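Side-chain contacts in outer membrane porin protein 32 (Delftia acidovorans, PDB 2FGQ), which forms anion-selective channels across the bacterial outer membrane as a trimer of beta-barrels: residues A[260-265]-A[301-306]; A[280-283]-A[287-290]. All blocks are in the same frame, centred on the assembly; numbering follows the deposited sequence.

Contact 1: A[260-265]-A[301-306]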
loop_
_atom_site.group_PDB
_atom_site.type_symbol
_atom_site.label_atom_id
_atom_site.label_comp_id
_atom_site.label_asym_id
_atom_site.label_seq_id
_atom_site.Cartn_x
_atom_site.Cartn_y
_atom_site.Cartn_z
ATOM N N ALA A 260 -26.451 15.646 19.725
ATOM C CA ALA A 260 -25.210 15.816 20.458
ATOM C C ALA A 260 -24.967 17.291 20.764
ATOM O O ALA A 260 -25.451 18.199 20.081
ATOM C CB ALA A 260 -24.025 15.244 19.676
ATOM N N LEU A 261 -24.244 17.502 21.847
ATOM C CA LEU A 261 -23.832 18.819 22.275
ATOM C C LEU A 261 -22.337 18.771 22.631
ATOM O O LEU A 261 -21.898 17.868 23.357
ATOM C CB LEU A 261 -24.657 19.193 23.520
ATOM C CG LEU A 261 -24.389 20.557 24.174
ATOM C CD1 LEU A 261 -23.209 20.616 24.998
ATOM C CD2 LEU A 261 -24.390 21.692 23.251
ATOM N N TYR A 262 -21.586 19.776 22.178
ATOM C CA TYR A 262 -20.164 19.921 22.440
ATOM C C TYR A 262 -19.930 21.276 23.091
ATOM O O TYR A 262 -20.111 22.325 22.466
ATOM C CB TYR A 262 -19.371 19.784 21.132
ATOM C CG TYR A 262 -19.771 18.545 20.388
ATOM C CD1 TYR A 262 -19.382 17.310 20.841
ATOM C CD2 TYR A 262 -20.613 18.608 19.282
ATOM C CE1 TYR A 262 -19.766 16.147 20.201
ATOM C CE2 TYR A 262 -21.001 17.448 18.613
ATOM C CZ TYR A 262 -20.558 16.222 19.070
ATOM O OH TYR A 262 -20.953 15.064 18.455
ATOM N N ASP A 263 -19.549 21.215 24.354
ATOM C CA ASP A 263 -19.297 22.385 25.171
ATOM C C ASP A 263 -17.802 22.610 25.273
ATOM O O ASP A 263 -17.103 21.943 26.030
ATOM C CB ASP A 263 -19.938 22.212 26.530
ATOM C CG ASP A 263 -19.892 23.467 27.358
ATOM O OD1 ASP A 263 -19.385 24.515 26.880
ATOM O OD2 ASP A 263 -20.362 23.477 28.504
ATOM N N GLN A 264 -17.323 23.543 24.458
ATOM C CA GLN A 264 -15.918 23.794 24.233
ATOM C C GLN A 264 -15.464 24.918 25.145
ATOM O O GLN A 264 -15.578 26.082 24.805
ATOM C CB GLN A 264 -15.707 24.140 22.754
ATOM C CG GLN A 264 -16.142 23.010 21.858
ATOM C CD GLN A 264 -16.579 23.483 20.481
ATOM O OE1 GLN A 264 -17.802 23.721 20.219
ATOM N NE2 GLN A 264 -15.607 23.634 19.597
ATOM N N LYS A 265 -14.960 24.552 26.315
ATOM C CA LYS A 265 -14.686 25.547 27.374
ATOM C C LYS A 265 -13.624 26.538 27.021
ATOM O O LYS A 265 -13.672 27.683 27.477
ATOM C CB LYS A 265 -14.362 24.896 28.722
ATOM C CG LYS A 265 -15.428 23.972 29.192
ATOM C CD LYS A 265 -16.728 24.685 29.484
ATOM C CE LYS A 265 -17.625 23.891 30.398
ATOM N NZ LYS A 265 -18.924 24.585 30.635
ATOM N N SER A 301 -17.473 28.840 18.042
ATOM C CA SER A 301 -17.376 27.465 17.546
ATOM C C SER A 301 -17.405 27.415 16.023
ATOM O O SER A 301 -18.163 28.147 15.386
ATOM C CB SER A 301 -18.498 26.624 18.153
ATOM O OG SER A 301 -18.382 25.252 17.806
ATOM N N THR A 302 -16.574 26.541 15.477
ATOM C CA THR A 302 -16.341 26.409 14.038
ATOM C C THR A 302 -16.391 24.955 13.550
ATOM O O THR A 302 -15.779 24.630 12.527
ATOM C CB THR A 302 -14.955 26.974 13.629
ATOM O OG1 THR A 302 -13.936 26.353 14.408
ATOM C CG2 THR A 302 -14.856 28.471 13.873
ATOM N N LEU A 303 -17.073 24.086 14.285
ATOM C CA LEU A 303 -17.134 22.676 13.931
ATOM C C LEU A 303 -17.866 22.429 12.628
ATOM O O LEU A 303 -18.872 23.052 12.330
ATOM C CB LEU A 303 -17.770 21.853 15.043
ATOM C CG LEU A 303 -17.048 21.878 16.391
ATOM C CD1 LEU A 303 -17.853 21.050 17.371
ATOM C CD2 LEU A 303 -15.590 21.378 16.305
ATOM N N GLY A 304 -17.361 21.466 11.886
ATOM C CA GLY A 304 -17.990 21.050 10.653
ATOM C C GLY A 304 -18.317 19.572 10.619
ATOM O O GLY A 304 -17.661 18.731 11.272
ATOM N N LEU A 305 -19.308 19.247 9.813
ATOM C CA LEU A 305 -19.707 17.874 9.597
ATOM C C LEU A 305 -18.624 17.110 8.820
ATOM O O LEU A 305 -17.887 17.678 7.990
ATOM C CB LEU A 305 -21.014 17.830 8.851
ATOM C CG LEU A 305 -22.223 18.421 9.553
ATOM C CD1 LEU A 305 -23.354 18.657 8.547
ATOM C CD2 LEU A 305 -22.654 17.502 10.678
ATOM N N GLN A 306 -18.573 15.813 9.039
ATOM C CA GLN A 306 -17.470 15.007 8.504
ATOM C C GLN A 306 -17.901 14.224 7.262
ATOM O O GLN A 306 -18.104 13.000 7.329
ATOM C CB GLN A 306 -16.974 14.080 9.595
ATOM C CG GLN A 306 -16.418 14.865 10.777
ATOM C CD GLN A 306 -15.278 15.756 10.403
ATOM O OE1 GLN A 306 -15.404 17.012 10.373
ATOM N NE2 GLN A 306 -14.149 15.146 10.126
HETATM O O HOH W 1 -14.932 25.000 17.272
#
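Tyr-262 meets Leu-303 on the inner side of the porin barrel, where the loop joining strands 286-297 and 320-331 folds back against strand 253-264. Ring atom CD2 of Tyr-262 lies 4.2 Å from Leu-303 CD1, the methyl approaching the ring obliquely. The phenol end reaches farther, giving Tyr-262 OH a hydrogen bond with the backbone N of Met-116. Asp-263 turns from the loop and pairs with Lys-265. Gln-264 then supplies the polar half of the contact. With CG beside its own backbone N (chi1 -60°) and the chain extended beyond it, the amide reaches Ser-301 in the loop. Ser-301 OG donates to Gln-264 OE1 at 2.9 Å, in the carbonyl plane and on a lone pair, with a C=O...donor angle of 117°. The same hydroxyl is hydrogen-bonded to Asn-297. On the other arm of the amide, Gln-264 NE2 gives a hydrogen bond to a water at 2.8 Å, and that water also accepts from Thr-302 N. Leu-303 CG packs 3.9 Å from Gln-264 NE2. Bonded at both its oxygen and its nitrogen, the buried amide is probably held in one orientation, with the oxygen to the serine and the nitrogen to the water.

Contact 2: A[280-283]-A[287-290]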
loop_
_atom_site.group_PDB
_atom_site.type_symbol
_atom_site.label_atom_id
_atom_site.label_comp_id
_atom_site.label_asym_id
_atom_site.label_seq_id
_atom_site.Cartn_x
_atom_site.Cartn_y
_atom_site.Cartn_z
ATOM N N HIS A 280 -31.478 0.934 4.420
ATOM C CA HIS A 280 -32.390 0.020 3.762
ATOM C C HIS A 280 -31.566 -1.176 3.276
ATOM O O HIS A 280 -30.769 -1.037 2.337
ATOM C CB HIS A 280 -33.030 0.722 2.591
ATOM C CG HIS A 280 -34.041 -0.101 1.869
ATOM N ND1 HIS A 280 -33.760 -0.785 0.711
ATOM C CD2 HIS A 280 -35.342 -0.331 2.133
ATOM C CE1 HIS A 280 -34.841 -1.422 0.302
ATOM N NE2 HIS A 280 -35.821 -1.153 1.141
ATOM N N ASN A 281 -31.765 -2.338 3.875
ATOM C CA ASN A 281 -31.012 -3.521 3.468
ATOM C C ASN A 281 -31.565 -4.170 2.197
ATOM O O ASN A 281 -32.768 -4.494 2.087
ATOM C CB ASN A 281 -30.907 -4.549 4.596
ATOM C CG ASN A 281 -30.346 -3.955 5.859
ATOM O OD1 ASN A 281 -30.966 -3.970 6.921
ATOM N ND2 ASN A 281 -29.206 -3.490 5.778
ATOM N N LEU A 282 -30.711 -4.319 1.213
ATOM C CA LEU A 282 -31.059 -5.094 0.015
ATOM C C LEU A 282 -30.731 -6.554 0.223
ATOM O O LEU A 282 -31.327 -7.431 -0.419
ATOM C CB LEU A 282 -30.311 -4.573 -1.196
ATOM C CG LEU A 282 -30.535 -3.114 -1.583
ATOM C CD1 LEU A 282 -29.620 -2.773 -2.743
ATOM C CD2 LEU A 282 -31.992 -2.882 -1.956
ATOM N N SER A 283 -29.810 -6.802 1.148
ATOM C CA SER A 283 -29.438 -8.129 1.587
ATOM C C SER A 283 -28.737 -7.942 2.919
ATOM O O SER A 283 -28.516 -6.811 3.352
ATOM C CB SER A 283 -28.462 -8.782 0.597
ATOM O OG SER A 283 -27.170 -8.142 0.603
ATOM N N ALA A 287 -26.500 -2.601 1.633
ATOM C CA ALA A 287 -27.519 -1.641 2.063
ATOM C C ALA A 287 -27.373 -0.337 1.325
ATOM O O ALA A 287 -26.279 0.062 0.940
ATOM C CB ALA A 287 -27.385 -1.377 3.557
ATOM N N LEU A 288 -28.506 0.317 1.105
ATOM C CA LEU A 288 -28.550 1.716 0.715
ATOM C C LEU A 288 -28.792 2.537 1.976
ATOM O O LEU A 288 -29.462 2.089 2.905
ATOM C CB LEU A 288 -29.672 1.917 -0.297
ATOM C CG LEU A 288 -29.494 1.732 -1.789
ATOM C CD1 LEU A 288 -28.253 1.114 -2.278
ATOM C CD2 LEU A 288 -30.846 1.360 -2.534
ATOM N N TYR A 289 -28.288 3.755 2.010
ATOM C CA TYR A 289 -28.469 4.572 3.192
ATOM C C TYR A 289 -28.502 6.036 2.880
ATOM O O TYR A 289 -28.053 6.484 1.836
ATOM C CB TYR A 289 -27.362 4.292 4.231
ATOM C CG TYR A 289 -25.982 4.746 3.777
ATOM C CD1 TYR A 289 -25.110 3.887 3.132
ATOM C CD2 TYR A 289 -25.567 6.046 3.979
ATOM C CE1 TYR A 289 -23.858 4.322 2.689
ATOM C CE2 TYR A 289 -24.329 6.493 3.530
ATOM C CZ TYR A 289 -23.449 5.619 2.930
ATOM O OH TYR A 289 -22.211 6.071 2.543
ATOM N N GLY A 290 -29.073 6.790 3.813
ATOM C CA GLY A 290 -29.051 8.235 3.782
ATOM C C GLY A 290 -28.887 8.818 5.159
ATOM O O GLY A 290 -29.461 8.299 6.118
#
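Leu-282 and Leu-288 both carry CG beside the backbone N (chi1 -59° and -87°), and from there their CD1 methyls meet at 4.1 Å, the two side chains crossing at a slant. They sit at the turn end of the beta hairpin formed by strands 269-281 and 286-297 of the porin barrel. The backbones are held by an antiparallel hydrogen-bonded pair, His-280 with Leu-288. His-280 N donates to Leu-288 O at 2.8 Å, an almost straight bond, and Leu-288 N returns one to His-280 O at 2.9 Å. One residue on, Asn-281 and Ala-287 make a non-hydrogen-bonded pair whose side chains project from the other face of the sheet; there the Ala-287 methyl lies against the Asn-281 amide group. The His-280 imidazole swings clear of the partner strand, and Leu-282 CD2, from the turn that follows, lies at the edge of the ring, in its plane. Leu-282 also packs on Leu-47 of a neighbouring subunit, and Ser-283 OG, held within its own turn by the backbone N of Arg-285 and Thr-286, is also hydrogen-bonded to Glu-45 of that subunit, at the trimer interface. Beside the backbone ladder, Ala-287 CA comes to 3.3 Å from His-280 O in a CA-H...O contact.

How the contacts relate
Contact 1 is buried and contact 2 lies at the surface; their centres are about 29 Å apart and they do not meet. They belong to the same barrel sheet: strand 253-264 of contact 1 neighbours strand 269-281 of contact 2, and strand 286-297, the second arm of the hairpin in contact 2, leads into the loop used by contact 1. Their chemistry follows their place. Between 260-265 and 301-306, strand meets irregular loop, so a side-chain hydrogen bond and a water shared by a side-chain amide and a backbone N-H do the bonding, with no other subunit taking part. Between 280-283 and 287-290, backbones bond directly, while side chains add mainly van der Waals contact and, at the turn, reach the adjoining subunit.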